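Local coordinates for DSBA-like thioredoxin domain-containing protein (Pseudomonas aeruginosa PAO1, PDB 5HFI), which probably reduces disulfides in the cytosol as a DsbA-like member of the thioredoxin superfamily, and is captured here joined to glutathione through a mixed disulfide, at residues L116-I119 against Q120-Y124; P15-G18 against W19-G22; I130-R133 against P134-L137. All coordinates share one frame; numbering follows the deposited sequence.

Contact 1 of 3, residues L116-I119 against Q120-Y124; sequences LARI and QRAHY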
# COMPACT_ATOMS: atom_id res chain seq x y z
N LEU A 116 -5.10 3.17 1.63
CA LEU A 116 -4.16 2.05 1.54
C LEU A 116 -4.07 1.30 2.87
O LEU A 116 -4.12 0.07 2.90
CB LEU A 116 -2.78 2.53 1.11
CG LEU A 116 -1.67 1.48 1.11
CD1 LEU A 116 -1.97 0.36 0.12
CD2 LEU A 116 -0.31 2.10 0.81
N ALA A 117 -3.95 2.04 3.98
CA ALA A 117 -3.89 1.41 5.29
C ALA A 117 -5.17 0.62 5.58
O ALA A 117 -5.12 -0.47 6.16
CB ALA A 117 -3.65 2.46 6.37
N ARG A 118 -6.32 1.17 5.19
CA ARG A 118 -7.59 0.48 5.42
C ARG A 118 -7.70 -0.77 4.55
O ARG A 118 -8.20 -1.81 5.01
CB ARG A 118 -8.76 1.42 5.15
CG ARG A 118 -10.13 0.80 5.43
CD ARG A 118 -10.32 0.54 6.92
NE ARG A 118 -11.51 -0.25 7.20
CZ ARG A 118 -11.53 -1.58 7.29
NH1 ARG A 118 -10.42 -2.28 7.12
NH2 ARG A 118 -12.67 -2.21 7.56
N ILE A 119 -7.25 -0.67 3.30
CA ILE A 119 -7.26 -1.82 2.39
C ILE A 119 -6.42 -2.96 2.97
O ILE A 119 -6.82 -4.13 2.95
CB ILE A 119 -6.75 -1.41 1.00
CG1 ILE A 119 -7.84 -0.68 0.21
CG2 ILE A 119 -6.25 -2.62 0.21
CD1 ILE A 119 -7.34 -0.06 -1.08
N GLN A 120 -5.23 -2.62 3.48
CA GLN A 120 -4.34 -3.65 4.02
C GLN A 120 -4.94 -4.30 5.26
O GLN A 120 -4.81 -5.51 5.45
CB GLN A 120 -2.97 -3.05 4.33
CG GLN A 120 -2.20 -2.61 3.09
CD GLN A 120 -1.08 -1.64 3.42
OE1 GLN A 120 -1.22 -0.79 4.30
NE2 GLN A 120 0.03 -1.77 2.72
N ARG A 121 -5.61 -3.51 6.11
CA ARG A 121 -6.31 -4.09 7.25
C ARG A 121 -7.44 -5.01 6.79
O ARG A 121 -7.62 -6.09 7.35
CB ARG A 121 -6.85 -2.98 8.16
CG ARG A 121 -5.77 -2.21 8.92
CD ARG A 121 -6.39 -1.23 9.90
NE ARG A 121 -5.45 -0.81 10.93
CZ ARG A 121 -4.83 0.37 10.94
NH1 ARG A 121 -5.06 1.25 9.98
NH2 ARG A 121 -3.98 0.66 11.92
N ALA A 122 -8.20 -4.59 5.78
CA ALA A 122 -9.29 -5.44 5.29
C ALA A 122 -8.76 -6.77 4.78
O ALA A 122 -9.41 -7.81 4.94
CB ALA A 122 -10.06 -4.71 4.19
N HIS A 123 -7.60 -6.77 4.17
CA HIS A 123 -7.00 -7.98 3.63
C HIS A 123 -6.32 -8.85 4.72
O HIS A 123 -6.75 -9.94 4.95
CB HIS A 123 -5.99 -7.60 2.59
CG HIS A 123 -5.29 -8.74 1.91
ND1 HIS A 123 -5.87 -9.46 0.89
CD2 HIS A 123 -4.04 -9.21 2.04
CE1 HIS A 123 -5.01 -10.34 0.45
NE2 HIS A 123 -3.89 -10.22 1.14
N TYR A 124 -5.35 -8.26 5.45
CA TYR A 124 -4.52 -9.06 6.35
C TYR A 124 -5.18 -9.32 7.70
O TYR A 124 -4.87 -10.33 8.35
CB TYR A 124 -3.18 -8.36 6.55
CG TYR A 124 -2.32 -8.33 5.31
CD1 TYR A 124 -1.69 -9.49 4.87
CD2 TYR A 124 -2.15 -7.16 4.58
CE1 TYR A 124 -0.90 -9.48 3.74
CE2 TYR A 124 -1.37 -7.15 3.44
CZ TYR A 124 -0.75 -8.31 3.03
OH TYR A 124 0.03 -8.32 1.90
O HOH W 1 -2.33 -0.83 7.44
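The last two turns of helix 112-124, in the helical part of the DsbA-like thioredoxin fold, join Leu-116 to Gln-120 and Arg-118 to Ala-122. Regular alpha-helical bonds run from Gln-120 N to Leu-116 O (3.0 Å), and likewise from Arg-121, Ala-122 and His-123 to Ala-117, Arg-118 and Ile-119. The Gln-120 side chain turns back along the helix: CG stands anti to its carbonyl carbon (chi1 -67°) and the chain then runs extended, which lays the amide against Leu-116, with NE2 3.9 Å from Leu-116 CD1. A water gives a hydrogen bond to Ala-117 O (3.1 Å) and a weak one to Gln-120 OE1 (3.3 Å). Gln-120 also touches Cys-20 and Tyr-21 of the helix that follows the glutathionylated cysteine. Ile-119 packs between helices 96-109 and 133-142. Arg-118, bent at chi2 (67°), reaches along the helix toward its C-terminal end, where salt bridges to Glu-126 and Glu-142 hold its guanidinium; NH1 lies 3.8 Å from Ala-122 CB. In the final turn His-123 turns an edge of its imidazole to the face of the Tyr-124 ring, His-123 CD2 standing 3.4 Å above the ring plane, over its centre.

Contact 2 of 3, residues P15-G18 against W19-G22; sequences PLCG and WCYG. With GSH (glutathione), chain B.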
# COMPACT_ATOMS: atom_id res chain seq x y z
N PRO A 15 -0.55 -2.96 -2.77
CA PRO A 15 -1.45 -3.34 -1.67
C PRO A 15 -1.37 -4.80 -1.27
O PRO A 15 -1.71 -5.13 -0.12
CB PRO A 15 -2.85 -2.98 -2.20
CG PRO A 15 -2.62 -2.09 -3.38
CD PRO A 15 -1.29 -2.47 -3.95
N LEU A 16 -0.93 -5.69 -2.15
CA LEU A 16 -0.84 -7.12 -1.83
C LEU A 16 0.57 -7.56 -1.47
O LEU A 16 0.83 -8.76 -1.38
CB LEU A 16 -1.37 -7.95 -3.01
CG LEU A 16 -2.88 -7.82 -3.21
CD1 LEU A 16 -3.30 -8.26 -4.59
CD2 LEU A 16 -3.63 -8.62 -2.16
N CYS A 17 1.48 -6.61 -1.25
CA CYS A 17 2.84 -6.92 -0.83
C CYS A 17 2.88 -6.95 0.70
O CYS A 17 2.58 -5.95 1.35
CB CYS A 17 3.82 -5.88 -1.37
SG CYS A 17 5.49 -6.04 -0.71
N GLY A 18 3.22 -8.12 1.25
CA GLY A 18 3.24 -8.25 2.70
C GLY A 18 4.21 -7.29 3.37
O GLY A 18 3.94 -6.76 4.45
N TRP A 19 5.36 -7.05 2.73
CA TRP A 19 6.34 -6.15 3.33
C TRP A 19 5.86 -4.71 3.30
O TRP A 19 6.24 -3.91 4.17
CB TRP A 19 7.69 -6.30 2.64
CG TRP A 19 8.42 -7.51 3.11
CD1 TRP A 19 8.67 -8.65 2.40
CD2 TRP A 19 8.98 -7.71 4.41
NE1 TRP A 19 9.36 -9.54 3.18
CE2 TRP A 19 9.56 -8.99 4.42
CE3 TRP A 19 9.05 -6.93 5.57
CZ2 TRP A 19 10.20 -9.51 5.54
CZ3 TRP A 19 9.68 -7.45 6.68
CH2 TRP A 19 10.25 -8.73 6.66
N CYS A 20 5.02 -4.34 2.33
CA CYS A 20 4.40 -3.02 2.37
C CYS A 20 3.48 -2.89 3.58
O CYS A 20 3.46 -1.84 4.24
CB CYS A 20 3.63 -2.75 1.08
SG CYS A 20 4.71 -2.44 -0.33
N TYR A 21 2.73 -3.94 3.89
CA TYR A 21 1.93 -3.95 5.11
C TYR A 21 2.82 -3.86 6.34
O TYR A 21 2.49 -3.17 7.31
CB TYR A 21 1.05 -5.20 5.15
CG TYR A 21 0.21 -5.34 6.39
CD1 TYR A 21 -0.69 -4.34 6.76
CD2 TYR A 21 0.29 -6.47 7.19
CE1 TYR A 21 -1.47 -4.47 7.89
CE2 TYR A 21 -0.49 -6.61 8.32
CZ TYR A 21 -1.37 -5.60 8.67
OH TYR A 21 -2.14 -5.74 9.80
N GLY A 22 3.97 -4.54 6.31
CA GLY A 22 4.92 -4.40 7.39
C GLY A 22 5.44 -2.98 7.54
O GLY A 22 5.81 -2.56 8.64
N1 GSH B . 11.65 -5.46 2.16
CA1 GSH B . 11.88 -6.89 2.28
C1 GSH B . 13.25 -7.14 2.92
O11 GSH B . 13.99 -8.06 2.48
O12 GSH B . 13.63 -6.42 3.89
CB1 GSH B . 11.84 -7.53 0.90
CG1 GSH B . 10.83 -6.78 0.04
CD1 GSH B . 10.19 -7.73 -0.97
OE1 GSH B . 10.70 -8.77 -1.22
N2 GSH B . 8.95 -7.35 -1.62
CA2 GSH B . 8.34 -8.24 -2.60
C2 GSH B . 8.95 -7.93 -3.96
O2 GSH B . 8.81 -6.85 -4.44
CB2 GSH B . 6.83 -8.01 -2.64
SG2 GSH B . 6.12 -7.94 -0.96
N3 GSH B . 9.71 -8.94 -4.67
CA3 GSH B . 10.30 -8.65 -5.96
C3 GSH B . 9.20 -8.41 -6.99
O31 GSH B . 9.25 -7.41 -7.75
O32 GSH B . 8.24 -9.22 -7.08
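Cys-17 SG is joined to glutathione SG2 by a 2.0 Å disulfide, and Trp-19 carries the other end of the tripeptide on its indole. The glutamyl CA1 of glutathione lies over one face of that ring, offset toward the rim, 3.6 Å from Trp-19 CG. Phe-180 O adds a hydrogen bond to the ligand from the neighbouring loop. Cys-20, the second cysteine of the Cys-Gly-Trp-Cys sequence, stays behind the mixed disulfide: its SG is 3.7 Å from Cys-17 CB and equally far from Cys-17 SG, well beyond bonding distance. Cys-20 also touches Phe-180, Tyr-11 and Tyr-13.

The helix start holds the two cysteines near each other. Cys-17 is the N-cap residue of helix 18-22, and its carbonyl oxygen accepts a hydrogen bond from Tyr-21 N (3.2 Å), with a weak, bent bond from Cys-20 N (3.1 Å) beside it. Gly-22 N reaches Gly-18 O at 2.9 Å and continues the helix. With SG of Cys-17 anti to its backbone N (chi1 172°), the sulfur is directed to the glutathione. Farther out, the ring of Tyr-21 stacks on Tyr-124, and its hydroxyl is bonded to Pro-76 O.

Cys-17 and Cys-20 form a CxxC pair at a helix start, as in thioredoxin-type proteins. The mixed disulfide, with Cys-20 close by, is consistent with an intermediate of thiol-disulfide exchange between the protein and glutathione.

Contact 3 of 3, residues I130-R133 against P134-L137; sequences IAER and PVLL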
# COMPACT_ATOMS: atom_id res chain seq x y z
N ILE A 130 -10.23 -7.81 -1.31
CA ILE A 130 -9.99 -6.43 -1.73
C ILE A 130 -9.88 -6.28 -3.24
O ILE A 130 -9.76 -5.16 -3.73
CB ILE A 130 -8.72 -5.86 -1.07
CG1 ILE A 130 -7.48 -6.65 -1.50
CG2 ILE A 130 -8.85 -5.88 0.44
CD1 ILE A 130 -6.18 -6.07 -1.00
N ALA A 131 -9.93 -7.38 -3.99
CA ALA A 131 -10.00 -7.28 -5.44
C ALA A 131 -11.41 -7.08 -5.95
O ALA A 131 -11.60 -6.88 -7.16
CB ALA A 131 -9.40 -8.53 -6.09
N GLU A 132 -12.41 -7.12 -5.08
CA GLU A 132 -13.80 -7.03 -5.50
C GLU A 132 -14.35 -5.62 -5.27
O GLU A 132 -14.12 -5.02 -4.22
CB GLU A 132 -14.67 -8.06 -4.79
CG GLU A 132 -14.38 -9.49 -5.23
CD GLU A 132 -15.27 -10.51 -4.55
OE1 GLU A 132 -15.82 -10.19 -3.48
OE2 GLU A 132 -15.41 -11.63 -5.10
N ARG A 133 -15.07 -5.12 -6.27
CA ARG A 133 -15.58 -3.76 -6.21
C ARG A 133 -16.48 -3.48 -5.01
O ARG A 133 -16.32 -2.41 -4.39
CB ARG A 133 -16.29 -3.44 -7.53
CG ARG A 133 -17.18 -2.22 -7.52
CD ARG A 133 -17.80 -2.04 -8.90
NE ARG A 133 -18.21 -0.67 -9.16
CZ ARG A 133 -19.38 -0.16 -8.79
NH1 ARG A 133 -20.25 -0.93 -8.15
NH2 ARG A 133 -19.68 1.10 -9.06
N PRO A 134 -17.42 -4.35 -4.62
CA PRO A 134 -18.25 -4.04 -3.44
C PRO A 134 -17.44 -3.88 -2.16
O PRO A 134 -17.79 -3.05 -1.31
CB PRO A 134 -19.22 -5.22 -3.35
CG PRO A 134 -19.25 -5.79 -4.71
CD PRO A 134 -17.88 -5.59 -5.28
N VAL A 135 -16.38 -4.67 -1.99
CA VAL A 135 -15.55 -4.55 -0.79
C VAL A 135 -14.86 -3.19 -0.77
O VAL A 135 -14.81 -2.52 0.27
CB VAL A 135 -14.54 -5.71 -0.73
CG1 VAL A 135 -13.54 -5.49 0.40
CG2 VAL A 135 -15.27 -7.03 -0.54
N LEU A 136 -14.31 -2.76 -1.91
CA LEU A 136 -13.61 -1.48 -1.95
C LEU A 136 -14.58 -0.31 -1.77
O LEU A 136 -14.24 0.69 -1.13
CB LEU A 136 -12.84 -1.35 -3.26
CG LEU A 136 -11.75 -2.41 -3.42
CD1 LEU A 136 -11.16 -2.36 -4.82
CD2 LEU A 136 -10.67 -2.22 -2.36
N LEU A 137 -15.79 -0.43 -2.33
CA LEU A 137 -16.79 0.61 -2.11
C LEU A 137 -17.23 0.66 -0.66
O LEU A 137 -17.48 1.74 -0.11
CB LEU A 137 -17.99 0.38 -3.03
CG LEU A 137 -17.98 1.01 -4.43
CD1 LEU A 137 -16.67 0.78 -5.16
CD2 LEU A 137 -19.14 0.47 -5.26
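Arg-133 sets off with CG anti to its backbone N (chi1 164°) and runs extended to NE, which carries its guanidinium out beside Leu-137, one turn on in helix 133-142 of the DsbA-like fold. Leu-137 CD2 stands over one face of that group, offset toward the rim and 3.4 Å from Arg-133 NH1, while the other methyl, CD1, packs on the aliphatic stem at Arg-133 CG (3.9 Å). The charge is met from a neighbouring helix: NH2 forms a salt bridge with Asp-154, and both Arg-133 and Leu-137 rest on Ala-150 of helix 149-157.

Glu-132 is the N-cap residue. Its carbonyl oxygen accepts a hydrogen bond from Leu-136 N (3.2 Å), and Arg-133 O accepts one from Leu-137 N (2.9 Å), so two successive carbonyls start the helix. Pro-134, whose nitrogen has no hydrogen, sits in the first turn, where the helix has no preceding carbonyl of its own to receive one; its ring CD lies against Arg-133 CB (3.5 Å).

On the inner side, Leu-136 reaches back over the loop that leads into the helix. It also touches Ile-119, Ala-101 and Phe-153, which places it among three other helices. Ile-130 turns its side chain to helix 112-124, but its backbone remains under the leucine: Ile-130 O lies 3.3 Å from Leu-136 CD1, and Ile-130 CB is 4.3 Å from Leu-136 CD2.

From the N terminus, strand 8-13 leads into contact 2, which starts helix 18-22; contact 1 forms the end of helix 112-124, and contact 3 opens helix 133-142 after a short loop. All three are local turns in series: none encloses or crosses another. They nevertheless meet in space. Tyr-124 OH of contact 1 lies 3.3 Å from Gly-18 N of contact 2, and His-123 packs on Leu-16. Contacts 1 and 3 join through Ile-119, Ala-122 and His-123 against Ile-130. Leu-16 CD2 also touches Ile-130 CD1 (3.8 Å), so the loop carrying the glutathione-bound cysteine rests directly on the helical region.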